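Local coordinates for adenosine monophosphate-protein transferase vopS (Vibrio parahaemolyticus, PDB 3LET) that transfers AMP from ATP to a threonine of the host Rho GTPases RhoA, Rac and Cdc42, preventing their interaction with downstream effectors and so inhibiting actin assembly in infected cells, at residues A173-N178 with M287-A292; K202-M207 with E293-S298; A15-T20 with A58-Q63. One frame throughout, in Å; residues are numbered along the deposited sequence.

From the N terminus, the chain first closes contact 3, where 15-20 meets 58-63 after 37 intervening residues, inside the N-terminal domain. It then runs on to the Fic end of this elongated, all-helical molecule, and the centre of contact 3 ends up about 49 Å from that of contact 1. Contacts 1 and 2 come later and cross: 173-178 and then 202-207 wait for 287-292 and 293-298, successive parts of helix 281-295 and its exit. They tie helix 168-179 and the loop before helix 207-217 to that one helix, and they touch where Leu204 packs on Ile291 and Leu288.

Contact 1 (A173-N178 with M287-A292); sequences AAWIIN and MLYAIA
The Fic core is built round a central helix, here 281-295, whose first turns carry the second half of the family's HxFxDGNGRxxR signature. Helix 168-179 lies along one flank of it, nearly antiparallel: the short axes of 173-178 and 287-292 run at 173° to each other, 10.1 Å apart. Two adjacent side chains of the flanking helix, Trp175 and Ile176, do the joining, and no hydrogen bond crosses, so the fit depends on apolar shape.

Ile176 sends its longer branch across the gap. With CG1 anti to the carbonyl carbon (chi1 -59°) and the chain then extended, CD1 lies 3.7 Å from Ala290 CB and 4.0 Å from Met287 CA. The alanine suits this place because its lone methyl leaves room for a branched residue to reach the helix surface. Met287 adds a thioether bent back on itself, whose SD stands 4.2 Å from Ile176 CD1, while its side chain also packs on Leu213 and Leu217 of helix 207-217.

Trp175 and Tyr289 make the aromatic half of the contact. The tyrosine ring meets the six-membered ring of the indole obliquely, with planes at 59° and centroids 5.4 Å apart. A large indole fits here because it bridges several elements: Phe160 meets it edge-to-face, and the Trp175 side chain comes close to that of Arg286, an ATP-binding residue by similarity. Tyr289 is apolar along its ring yet keeps a polar end for the buried setting, as its OH is hydrogen-bonded to Asn300 O. Between the two rings the nearest approach belongs to one tyrosine carbon, CD2, which lies 3.6 Å from both CZ3 and CH2 of Trp175.

Contact 2 (K202-M207 with E293-S298); sequences KDLLNM and ELRNDS
At the C-terminal end of the central Fic helix 281-295, Arg295 reaches out to the loop between helices 184-199 and 207-217 and takes hold of the main chain at Lys202. Its guanidinium comes end-on: NH1 and NH2 both donate to Lys202 O, at 2.9 and 2.8 Å, and the oxygen lies in the guanidinium plane. NH2 sits in the carbonyl plane on a lone pair, whereas NH1 is tilted 31° from that plane. Sharing one acceptor bends both bonds, with N-H...O angles of 142° and 146°. Arginine suits the place for its length, since a chain extended from CG to NE spans a backbone gap of 10.9 Å between the alpha carbons of Lys202 and Arg295. NH2 also donates to Tyr197 O, which helps fix the rotation of the group.

The helix itself ends in a Schellman motif. Asp297, at positive phi, is its C-prime residue; Ser298 N bonds to Glu293 O and Asp297 N to Leu294 O.

Across the gap, the loop is shaped by an Asx turn in which Asp203 OD1 accepts from Leu205 N at 2.9 Å. Between them Leu204 points toward the helix, its branch carbon CG 3.6 Å from Arg295 NH1, and it packs further on Leu267 of helix 260-274.

Contact 3 (A15-T20 with A58-Q63); sequences AQRLQT and AAELSQ
The polar half of this contact is a salt bridge between Arg17 and Glu60, made of two parallel hydrogen bonds. The guanidinium approaches side-on, NE donating to Glu60 OE2 at 2.7 Å and NH2 to Glu60 OE1 at 2.8 Å. Each oxygen uses its syn lone pair, the one on the side of the other oxygen, and the two planar groups lie only 6° apart. The bonds are almost straight, at 175° and 169°, as this bidentate pairing permits. A bend at chi3 in the arginine turns its NE edge onto the carboxylate, while Glu60, extended beyond CG, reaches out from its own helix to meet it. Arginine fits because it can offer two N-H groups with the spacing of the two carboxylate oxygens. Glu60 is buried, and OE2 has a second partner in His26 NE2; these neighbours would probably favour its charged form.

The bridge joins two pieces of the all-helical N-terminal VopS domain, the short helix 14-18 at the beginning of the modelled chain and the first turns of helix 58-75. Helix 23-30 lies against the same arginine, with His26 and Met29 touching its side chain.

One helical turn beyond Glu60, the van der Waals part of the contact is made by Leu18 and Gln63, whose side chains cross at about a right angle. Both methyls of the leucine rest near the amide: CD1 is 3.5 Å and CD2 3.6 Å from Gln63 OE1. At this partly exposed position a glutamine can offer its carbon chain and amide to a leucine and still keep a polar bond, since OE1 accepts from Gln14 NE2. Nearby, Thr20 O is hydrogen-bonded to Arg67 NH2 of helix 58-75.

Contact 1 (A173-N178 with M287-A292)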
loop_
_atom_site.group_PDB
_atom_site.type_symbol
_atom_site.label_atom_id
_atom_site.label_comp_id
_atom_site.label_asym_id
_atom_site.label_seq_id
_atom_site.Cartn_x
_atom_site.Cartn_y
_atom_site.Cartn_z
ATOM N N ALA A 173 0.729 -25.395 -8.427
ATOM C CA ALA A 173 1.512 -24.741 -9.489
ATOM C C ALA A 173 0.712 -24.611 -10.780
ATOM O O ALA A 173 0.652 -23.541 -11.367
ATOM C CB ALA A 173 2.829 -25.474 -9.752
ATOM N N ALA A 174 0.060 -25.687 -11.211
ATOM C CA ALA A 174 -0.769 -25.641 -12.415
ATOM C C ALA A 174 -1.875 -24.606 -12.350
ATOM O O ALA A 174 -2.201 -23.962 -13.357
ATOM C CB ALA A 174 -1.404 -27.036 -12.682
ATOM N N TRP A 175 -2.468 -24.474 -11.168
ATOM C CA TRP A 175 -3.572 -23.545 -10.954
ATOM C C TRP A 175 -3.050 -22.129 -11.100
ATOM O O TRP A 175 -3.640 -21.322 -11.810
ATOM C CB TRP A 175 -4.166 -23.743 -9.569
ATOM C CG TRP A 175 -5.212 -22.711 -9.219
ATOM C CD1 TRP A 175 -6.464 -22.541 -9.790
ATOM C CD2 TRP A 175 -5.109 -21.750 -8.181
ATOM N NE1 TRP A 175 -7.125 -21.502 -9.160
ATOM C CE2 TRP A 175 -6.318 -21.011 -8.170
ATOM C CE3 TRP A 175 -4.113 -21.444 -7.243
ATOM C CZ2 TRP A 175 -6.530 -19.970 -7.274
ATOM C CZ3 TRP A 175 -4.341 -20.415 -6.352
ATOM C CH2 TRP A 175 -5.530 -19.691 -6.384
ATOM N N ILE A 176 -1.941 -21.838 -10.436
ATOM C CA ILE A 176 -1.370 -20.484 -10.518
ATOM C C ILE A 176 -0.966 -20.174 -11.972
ATOM O O ILE A 176 -1.271 -19.112 -12.508
ATOM C CB ILE A 176 -0.144 -20.340 -9.582
ATOM C CG1 ILE A 176 -0.534 -20.618 -8.123
ATOM C CG2 ILE A 176 0.438 -18.908 -9.688
ATOM C CD1 ILE A 176 0.673 -20.815 -7.193
ATOM N N ILE A 177 -0.268 -21.117 -12.598
ATOM C CA ILE A 177 0.258 -20.936 -13.942
ATOM C C ILE A 177 -0.881 -20.661 -14.899
ATOM O O ILE A 177 -0.786 -19.769 -15.739
ATOM C CB ILE A 177 1.061 -22.184 -14.401
ATOM C CG1 ILE A 177 2.415 -22.212 -13.685
ATOM C CG2 ILE A 177 1.276 -22.187 -15.942
ATOM C CD1 ILE A 177 3.158 -23.600 -13.735
ATOM N N ASN A 178 -1.982 -21.401 -14.750
ATOM C CA ASN A 178 -3.130 -21.247 -15.635
ATOM C C ASN A 178 -3.845 -19.917 -15.454
ATOM O O ASN A 178 -4.253 -19.267 -16.432
ATOM C CB ASN A 178 -4.131 -22.367 -15.393
ATOM C CG ASN A 178 -5.300 -22.303 -16.345
ATOM O OD1 ASN A 178 -5.167 -22.602 -17.527
ATOM N ND2 ASN A 178 -6.448 -21.893 -15.836
ATOM N N MET A 287 -0.375 -16.987 -5.356
ATOM C CA MET A 287 0.795 -17.659 -4.798
ATOM C C MET A 287 0.649 -17.756 -3.273
ATOM O O MET A 287 0.931 -18.809 -2.688
ATOM C CB MET A 287 2.077 -16.922 -5.212
ATOM C CG MET A 287 3.348 -17.391 -4.511
ATOM S SD MET A 287 3.839 -19.050 -5.092
ATOM C CE MET A 287 4.556 -18.632 -6.699
ATOM N N LEU A 288 0.222 -16.683 -2.587
ATOM C CA LEU A 288 0.077 -16.803 -1.111
ATOM C C LEU A 288 -1.032 -17.785 -0.703
ATOM O O LEU A 288 -0.907 -18.487 0.299
ATOM C CB LEU A 288 -0.180 -15.447 -0.418
ATOM C CG LEU A 288 0.987 -14.462 -0.573
ATOM C CD1 LEU A 288 0.646 -13.176 0.179
ATOM C CD2 LEU A 288 2.287 -15.014 -0.046
ATOM N N TYR A 289 -2.111 -17.828 -1.472
ATOM C CA TYR A 289 -3.194 -18.773 -1.193
ATOM C C TYR A 289 -2.626 -20.190 -1.273
ATOM O O TYR A 289 -2.855 -21.002 -0.363
ATOM C CB TYR A 289 -4.317 -18.617 -2.228
ATOM C CG TYR A 289 -5.405 -19.684 -2.091
ATOM C CD1 TYR A 289 -6.385 -19.577 -1.095
ATOM C CD2 TYR A 289 -5.445 -20.778 -2.960
ATOM C CE1 TYR A 289 -7.395 -20.530 -0.962
ATOM C CE2 TYR A 289 -6.463 -21.771 -2.828
ATOM C CZ TYR A 289 -7.421 -21.630 -1.838
ATOM O OH TYR A 289 -8.396 -22.608 -1.708
ATOM N N ALA A 290 -1.913 -20.484 -2.369
ATOM C CA ALA A 290 -1.335 -21.819 -2.580
ATOM C C ALA A 290 -0.328 -22.174 -1.499
ATOM O O ALA A 290 -0.316 -23.291 -1.012
ATOM C CB ALA A 290 -0.668 -21.930 -3.950
ATOM N N ILE A 291 0.550 -21.251 -1.135
ATOM C CA ILE A 291 1.522 -21.566 -0.099
ATOM C C ILE A 291 0.803 -21.877 1.206
ATOM O O ILE A 291 1.146 -22.844 1.888
ATOM C CB ILE A 291 2.492 -20.408 0.131
ATOM C CG1 ILE A 291 3.348 -20.179 -1.125
ATOM C CG2 ILE A 291 3.381 -20.671 1.354
ATOM C CD1 ILE A 291 4.069 -18.792 -1.086
ATOM N N ALA A 292 -0.181 -21.054 1.564
ATOM C CA ALA A 292 -0.934 -21.296 2.809
ATOM C C ALA A 292 -1.596 -22.677 2.756
ATOM O O ALA A 292 -1.575 -23.440 3.725
ATOM C CB ALA A 292 -1.999 -20.199 3.050
#

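Contact 2 (K202-M207 with E293-S298)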
loop_
_atom_site.group_PDB
_atom_site.type_symbol
_atom_site.label_atom_id
_atom_site.label_comp_id
_atom_site.label_asym_id
_atom_site.label_seq_id
_atom_site.Cartn_x
_atom_site.Cartn_y
_atom_site.Cartn_z
ATOM N N LYS A 202 9.302 -19.542 5.650
ATOM C CA LYS A 202 9.300 -18.084 5.756
ATOM C C LYS A 202 7.930 -17.554 6.180
ATOM O O LYS A 202 6.902 -17.977 5.669
ATOM C CB LYS A 202 9.781 -17.410 4.459
ATOM C CG LYS A 202 11.263 -17.057 4.554
ATOM C CD LYS A 202 11.802 -16.345 3.333
ATOM C CE LYS A 202 13.306 -16.127 3.468
ATOM N NZ LYS A 202 13.876 -15.303 2.361
ATOM N N ASP A 203 7.938 -16.609 7.113
ATOM C CA ASP A 203 6.710 -16.015 7.613
ATOM C C ASP A 203 6.034 -15.171 6.538
ATOM O O ASP A 203 6.636 -14.232 6.037
ATOM C CB ASP A 203 7.034 -15.134 8.818
ATOM C CG ASP A 203 5.781 -14.650 9.549
ATOM O OD1 ASP A 203 4.651 -15.025 9.151
ATOM O OD2 ASP A 203 5.926 -13.900 10.540
ATOM N N LEU A 204 4.791 -15.508 6.190
ATOM C CA LEU A 204 4.034 -14.765 5.200
ATOM C C LEU A 204 3.419 -13.500 5.789
ATOM O O LEU A 204 3.050 -12.590 5.044
ATOM C CB LEU A 204 2.903 -15.642 4.642
ATOM C CG LEU A 204 3.373 -16.990 4.072
ATOM C CD1 LEU A 204 2.198 -17.748 3.507
ATOM C CD2 LEU A 204 4.448 -16.754 3.001
ATOM N N LEU A 205 3.301 -13.433 7.110
ATOM C CA LEU A 205 2.633 -12.288 7.733
ATOM C C LEU A 205 3.681 -11.236 8.043
ATOM O O LEU A 205 3.900 -10.846 9.203
ATOM C CB LEU A 205 1.928 -12.722 9.019
ATOM C CG LEU A 205 0.911 -13.833 8.733
ATOM C CD1 LEU A 205 0.140 -14.198 10.009
ATOM C CD2 LEU A 205 -0.044 -13.450 7.639
ATOM N N ASN A 206 4.374 -10.826 6.991
ATOM C CA ASN A 206 5.542 -9.978 7.132
ATOM C C ASN A 206 5.694 -9.291 5.777
ATOM O O ASN A 206 5.995 -9.950 4.785
ATOM C CB ASN A 206 6.749 -10.846 7.506
ATOM C CG ASN A 206 8.036 -10.057 7.589
ATOM O OD1 ASN A 206 8.332 -9.265 6.706
ATOM N ND2 ASN A 206 8.805 -10.267 8.659
ATOM N N MET A 207 5.463 -7.970 5.709
ATOM C CA MET A 207 5.387 -7.315 4.403
ATOM C C MET A 207 6.754 -7.325 3.719
ATOM O O MET A 207 6.829 -7.412 2.481
ATOM C CB MET A 207 4.847 -5.871 4.560
ATOM C CG MET A 207 4.590 -5.138 3.261
ATOM S SD MET A 207 3.331 -5.973 2.274
ATOM C CE MET A 207 3.382 -5.005 0.770
ATOM N N GLU A 293 -2.161 -23.009 1.608
ATOM C CA GLU A 293 -2.842 -24.299 1.462
ATOM C C GLU A 293 -1.859 -25.446 1.644
ATOM O O GLU A 293 -2.167 -26.456 2.303
ATOM C CB GLU A 293 -3.468 -24.424 0.081
ATOM C CG GLU A 293 -4.714 -23.593 -0.116
ATOM C CD GLU A 293 -5.896 -24.198 0.620
ATOM O OE1 GLU A 293 -6.466 -25.196 0.124
ATOM O OE2 GLU A 293 -6.239 -23.685 1.697
ATOM N N LEU A 294 -0.690 -25.312 1.025
ATOM C CA LEU A 294 0.272 -26.418 1.011
ATOM C C LEU A 294 0.814 -26.612 2.416
ATOM O O LEU A 294 0.988 -27.743 2.870
ATOM C CB LEU A 294 1.400 -26.169 0.006
ATOM C CG LEU A 294 0.969 -26.184 -1.459
ATOM C CD1 LEU A 294 2.138 -25.855 -2.354
ATOM C CD2 LEU A 294 0.353 -27.548 -1.873
ATOM N N ARG A 295 1.026 -25.513 3.140
ATOM C CA ARG A 295 1.512 -25.621 4.509
ATOM C C ARG A 295 0.467 -26.264 5.403
ATOM O O ARG A 295 0.791 -26.735 6.506
ATOM C CB ARG A 295 1.910 -24.242 5.042
ATOM C CG ARG A 295 3.150 -23.705 4.339
ATOM C CD ARG A 295 3.553 -22.348 4.893
ATOM N NE ARG A 295 4.817 -21.879 4.329
ATOM C CZ ARG A 295 5.390 -20.743 4.705
ATOM N NH1 ARG A 295 4.781 -19.981 5.618
ATOM N NH2 ARG A 295 6.543 -20.365 4.162
ATOM N N ASN A 296 -0.785 -26.273 4.947
ATOM C CA ASN A 296 -1.844 -26.977 5.669
ATOM C C ASN A 296 -2.155 -28.343 5.038
ATOM O O ASN A 296 -3.247 -28.884 5.226
ATOM C CB ASN A 296 -3.125 -26.137 5.738
ATOM C CG ASN A 296 -4.051 -26.570 6.878
ATOM O OD1 ASN A 296 -3.600 -26.821 7.992
ATOM N ND2 ASN A 296 -5.341 -26.644 6.602
ATOM N N ASP A 297 -1.199 -28.878 4.284
ATOM C CA ASP A 297 -1.309 -30.219 3.659
ATOM C C ASP A 297 -2.569 -30.376 2.807
ATOM O O ASP A 297 -3.301 -31.382 2.880
ATOM C CB ASP A 297 -1.254 -31.320 4.744
ATOM C CG ASP A 297 -1.053 -32.720 4.159
ATOM O OD1 ASP A 297 -0.445 -32.833 3.071
ATOM O OD2 ASP A 297 -1.495 -33.714 4.792
ATOM N N SER A 298 -2.840 -29.393 1.970
ATOM C CA SER A 298 -4.044 -29.457 1.150
ATOM C C SER A 298 -3.854 -28.591 -0.070
ATOM O O SER A 298 -2.922 -27.805 -0.131
ATOM C CB SER A 298 -5.253 -28.957 1.940
ATOM O OG SER A 298 -5.174 -27.551 2.150
#

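Contact 3 (A15-T20 with A58-Q63)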
loop_
_atom_site.group_PDB
_atom_site.type_symbol
_atom_site.label_atom_id
_atom_site.label_comp_id
_atom_site.label_asym_id
_atom_site.label_seq_id
_atom_site.Cartn_x
_atom_site.Cartn_y
_atom_site.Cartn_z
ATOM N N ALA A 15 23.031 23.242 4.492
ATOM C CA ALA A 15 23.281 21.850 4.870
ATOM C C ALA A 15 23.020 21.622 6.356
ATOM O O ALA A 15 22.455 20.599 6.745
ATOM C CB ALA A 15 24.698 21.447 4.527
ATOM N N GLN A 16 23.449 22.570 7.183
ATOM C CA GLN A 16 23.151 22.529 8.611
ATOM C C GLN A 16 21.623 22.601 8.828
ATOM O O GLN A 16 21.055 21.808 9.567
ATOM C CB GLN A 16 23.852 23.693 9.319
ATOM C CG GLN A 16 23.614 23.758 10.819
ATOM C CD GLN A 16 24.385 24.888 11.504
ATOM O OE1 GLN A 16 24.754 25.888 10.876
ATOM N NE2 GLN A 16 24.619 24.732 12.804
ATOM N N ARG A 17 20.960 23.541 8.163
ATOM C CA ARG A 17 19.533 23.765 8.401
ATOM C C ARG A 17 18.705 22.552 8.009
ATOM O O ARG A 17 17.677 22.281 8.620
ATOM C CB ARG A 17 19.046 25.019 7.668
ATOM C CG ARG A 17 19.620 26.309 8.238
ATOM C CD ARG A 17 19.002 27.531 7.588
ATOM N NE ARG A 17 19.371 27.655 6.176
ATOM C CZ ARG A 17 20.436 28.314 5.725
ATOM N NH1 ARG A 17 21.264 28.918 6.568
ATOM N NH2 ARG A 17 20.668 28.377 4.423
ATOM N N LEU A 18 19.146 21.821 6.989
ATOM C CA LEU A 18 18.407 20.645 6.533
ATOM C C LEU A 18 18.419 19.492 7.533
ATOM O O LEU A 18 17.540 18.619 7.503
ATOM C CB LEU A 18 18.964 20.168 5.196
ATOM C CG LEU A 18 18.375 20.953 4.034
ATOM C CD1 LEU A 18 19.168 20.713 2.757
ATOM C CD2 LEU A 18 16.892 20.586 3.869
ATOM N N GLN A 19 19.401 19.491 8.428
ATOM C CA GLN A 19 19.522 18.417 9.405
ATOM C C GLN A 19 18.741 18.689 10.691
ATOM O O GLN A 19 18.715 17.839 11.582
ATOM C CB GLN A 19 20.994 18.177 9.747
ATOM C CG GLN A 19 21.884 17.916 8.547
ATOM C CD GLN A 19 23.357 18.073 8.885
ATOM O OE1 GLN A 19 23.740 18.100 10.056
ATOM N NE2 GLN A 19 24.190 18.187 7.857
ATOM N N THR A 20 18.120 19.861 10.803
ATOM C CA THR A 20 17.285 20.158 11.965
ATOM C C THR A 20 16.230 19.071 12.105
ATOM O O THR A 20 15.996 18.292 11.181
ATOM C CB THR A 20 16.565 21.520 11.837
ATOM O OG1 THR A 20 15.750 21.519 10.659
ATOM C CG2 THR A 20 17.577 22.670 11.768
ATOM N N ALA A 58 15.663 29.856 -3.840
ATOM C CA ALA A 58 14.499 29.095 -4.333
ATOM C C ALA A 58 14.569 27.617 -3.962
ATOM O O ALA A 58 13.569 27.052 -3.529
ATOM C CB ALA A 58 14.356 29.234 -5.839
ATOM N N ALA A 59 15.744 27.005 -4.131
ATOM C CA ALA A 59 15.903 25.566 -3.905
ATOM C C ALA A 59 15.614 25.192 -2.458
ATOM O O ALA A 59 14.801 24.307 -2.176
ATOM C CB ALA A 59 17.315 25.108 -4.306
ATOM N N GLU A 60 16.268 25.869 -1.528
ATOM C CA GLU A 60 16.011 25.610 -0.125
ATOM C C GLU A 60 14.565 25.925 0.261
ATOM O O GLU A 60 13.934 25.191 1.030
ATOM C CB GLU A 60 16.961 26.408 0.763
ATOM C CG GLU A 60 16.846 26.001 2.209
ATOM C CD GLU A 60 17.817 26.713 3.117
ATOM O OE1 GLU A 60 18.728 27.415 2.614
ATOM O OE2 GLU A 60 17.658 26.556 4.344
ATOM N N LEU A 61 14.014 26.994 -0.289
ATOM C CA LEU A 61 12.646 27.348 0.063
ATOM C C LEU A 61 11.664 26.273 -0.388
ATOM O O LEU A 61 10.670 26.025 0.277
ATOM C CB LEU A 61 12.274 28.692 -0.548
ATOM C CG LEU A 61 12.991 29.862 0.140
ATOM C CD1 LEU A 61 12.786 31.138 -0.681
ATOM C CD2 LEU A 61 12.513 30.110 1.586
ATOM N N SER A 62 11.942 25.652 -1.526
ATOM C CA SER A 62 11.107 24.549 -1.974
ATOM C C SER A 62 11.166 23.381 -0.971
ATOM O O SER A 62 10.146 22.781 -0.653
ATOM C CB SER A 62 11.553 24.070 -3.357
ATOM O OG SER A 62 10.731 23.003 -3.795
ATOM N N GLN A 63 12.361 23.054 -0.490
ATOM C CA GLN A 63 12.524 21.983 0.507
ATOM C C GLN A 63 11.757 22.308 1.783
ATOM O O GLN A 63 11.035 21.465 2.329
ATOM C CB GLN A 63 13.999 21.792 0.866
ATOM C CG GLN A 63 14.863 21.254 -0.285
ATOM C CD GLN A 63 16.358 21.313 0.030
ATOM O OE1 GLN A 63 16.836 22.268 0.636
ATOM N NE2 GLN A 63 17.093 20.284 -0.375
#